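PDB 3C5M: oligogalacturonate lyase from Vibrio parahaemolyticus RIMD 2210633, which is a manganese-binding, seven-bladed beta-propeller that probably cleaves oligogalacturonides, short fragments of pectin, by a lyase reaction. Local coordinates for residues A[122-127]-A[165-170]. Numbering follows the deposited sequence.
Sequences EEWKGY and NPTCRL
W124 and R169 stack across one blade of the seven-bladed beta-propeller. Strand 124-132 is the first strand, at one edge of this four-stranded antiparallel blade, and strand 168-174 is the third; strand 138-145 runs between the two strands, and the side chains meet across it. The CA atoms of W124 and C168 are 8.8 Å apart.

The main interaction is cation-pi. The guanidinium of R169 lies flat on the indole, the two planes only 3° apart, and R169 CZ sits 3.5 Å from the centroid of the five-membered ring of W124. The R169 chain is extended from CG to NE (chi2 177°, chi3 -175°), which carries it along the length of the indole. R169 NE thus comes to rest over the middle of the ring system, 3.4 Å from W124 CD2. At the far end NH2 reaches CD1 and also forms a salt bridge with E143 of the intervening strand, which probably helps keep the guanidinium flat against the ring.

The aliphatic part of R169 adds a CH-pi contact: its CD is 3.4 Å from the centroid of the six-membered ring of W124, over the same face as the guanidinium.

Van der Waals contact with the backbone completes the join. The benzo end of the indole points at the backbone just ahead of strand 168-174, where W124 CZ3 lies obliquely 3.9 Å from the carbonyl O of T167.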
# COMPACT_ATOMS: atom_id res chain seq x y z
N GLU A 122 -24.69 -9.54 0.58
CA GLU A 122 -24.79 -10.52 1.66
C GLU A 122 -24.16 -11.88 1.38
O GLU A 122 -23.84 -12.63 2.31
CB GLU A 122 -26.27 -10.71 2.03
CG GLU A 122 -26.69 -10.02 3.32
CD GLU A 122 -26.49 -10.91 4.55
OE1 GLU A 122 -25.38 -11.48 4.71
OE2 GLU A 122 -27.44 -11.02 5.36
N GLU A 123 -23.98 -12.20 0.11
CA GLU A 123 -23.38 -13.47 -0.31
C GLU A 123 -21.85 -13.47 -0.26
O GLU A 123 -21.22 -14.53 -0.14
CB GLU A 123 -23.83 -13.81 -1.74
CG GLU A 123 -25.29 -14.24 -1.88
CD GLU A 123 -25.52 -15.67 -1.40
OE1 GLU A 123 -26.69 -16.10 -1.38
OE2 GLU A 123 -24.53 -16.35 -1.05
N TRP A 124 -21.26 -12.29 -0.35
CA TRP A 124 -19.81 -12.19 -0.35
C TRP A 124 -19.19 -11.41 0.80
O TRP A 124 -19.89 -10.80 1.62
CB TRP A 124 -19.34 -11.60 -1.68
CG TRP A 124 -19.87 -12.33 -2.88
CD1 TRP A 124 -21.14 -12.26 -3.38
CD2 TRP A 124 -19.16 -13.24 -3.72
NE1 TRP A 124 -21.26 -13.07 -4.49
CE2 TRP A 124 -20.07 -13.68 -4.72
CE3 TRP A 124 -17.85 -13.73 -3.74
CZ2 TRP A 124 -19.70 -14.59 -5.71
CZ3 TRP A 124 -17.48 -14.64 -4.74
CH2 TRP A 124 -18.41 -15.06 -5.71
N LYS A 125 -17.87 -11.47 0.87
CA LYS A 125 -17.11 -10.80 1.92
C LYS A 125 -15.99 -10.03 1.24
O LYS A 125 -15.28 -10.59 0.41
CB LYS A 125 -16.53 -11.84 2.88
CG LYS A 125 -16.10 -11.31 4.23
CD LYS A 125 -17.31 -10.98 5.10
CE LYS A 125 -16.89 -10.40 6.46
NZ LYS A 125 -15.91 -11.28 7.17
N GLY A 126 -15.85 -8.76 1.57
CA GLY A 126 -14.81 -7.95 0.95
C GLY A 126 -13.43 -8.35 1.45
O GLY A 126 -13.25 -8.59 2.64
N TYR A 127 -12.46 -8.42 0.54
CA TYR A 127 -11.10 -8.82 0.89
C TYR A 127 -10.05 -8.03 0.10
O TYR A 127 -10.12 -7.92 -1.14
CB TYR A 127 -10.92 -10.32 0.67
CG TYR A 127 -9.51 -10.81 0.87
CD1 TYR A 127 -8.59 -10.82 -0.19
CD2 TYR A 127 -9.07 -11.25 2.12
CE1 TYR A 127 -7.27 -11.24 -0.00
CE2 TYR A 127 -7.75 -11.67 2.32
CZ TYR A 127 -6.87 -11.66 1.25
OH TYR A 127 -5.56 -12.04 1.45
N ASN A 165 -9.43 -24.17 -0.92
CA ASN A 165 -9.74 -23.64 -2.25
C ASN A 165 -11.04 -22.87 -2.25
O ASN A 165 -12.03 -23.30 -2.84
CB ASN A 165 -9.82 -24.78 -3.27
CG ASN A 165 -8.45 -25.23 -3.75
OD1 ASN A 165 -7.66 -25.78 -2.98
ND2 ASN A 165 -8.16 -24.99 -5.02
N PRO A 166 -11.06 -21.71 -1.59
CA PRO A 166 -12.25 -20.86 -1.49
C PRO A 166 -12.53 -20.16 -2.81
O PRO A 166 -11.60 -19.82 -3.54
CB PRO A 166 -11.86 -19.87 -0.40
CG PRO A 166 -10.41 -19.65 -0.72
CD PRO A 166 -9.91 -21.06 -0.95
N THR A 167 -13.81 -19.97 -3.12
CA THR A 167 -14.21 -19.31 -4.35
C THR A 167 -14.16 -17.80 -4.15
O THR A 167 -14.90 -17.23 -3.33
CB THR A 167 -15.64 -19.75 -4.76
OG1 THR A 167 -16.18 -18.82 -5.71
CG2 THR A 167 -16.54 -19.82 -3.56
N CYS A 168 -13.28 -17.16 -4.91
CA CYS A 168 -13.08 -15.72 -4.86
C CYS A 168 -13.31 -15.11 -6.23
O CYS A 168 -13.11 -15.75 -7.25
CB CYS A 168 -11.64 -15.40 -4.44
SG CYS A 168 -11.19 -15.97 -2.81
N ARG A 169 -13.73 -13.85 -6.25
CA ARG A 169 -13.96 -13.18 -7.51
C ARG A 169 -13.30 -11.81 -7.52
O ARG A 169 -13.29 -11.10 -6.51
CB ARG A 169 -15.46 -13.03 -7.77
CG ARG A 169 -16.17 -12.15 -6.75
CD ARG A 169 -17.63 -11.99 -7.10
NE ARG A 169 -18.33 -11.06 -6.22
CZ ARG A 169 -19.58 -10.66 -6.40
NH1 ARG A 169 -20.29 -11.11 -7.43
NH2 ARG A 169 -20.13 -9.80 -5.55
N LEU A 170 -12.76 -11.45 -8.67
CA LEU A 170 -12.11 -10.17 -8.88
C LEU A 170 -13.16 -9.29 -9.58
O LEU A 170 -13.41 -9.46 -10.77
CB LEU A 170 -10.89 -10.37 -9.78
CG LEU A 170 -9.83 -9.27 -9.83
CD1 LEU A 170 -8.72 -9.65 -10.80
CD2 LEU A 170 -10.47 -7.97 -10.26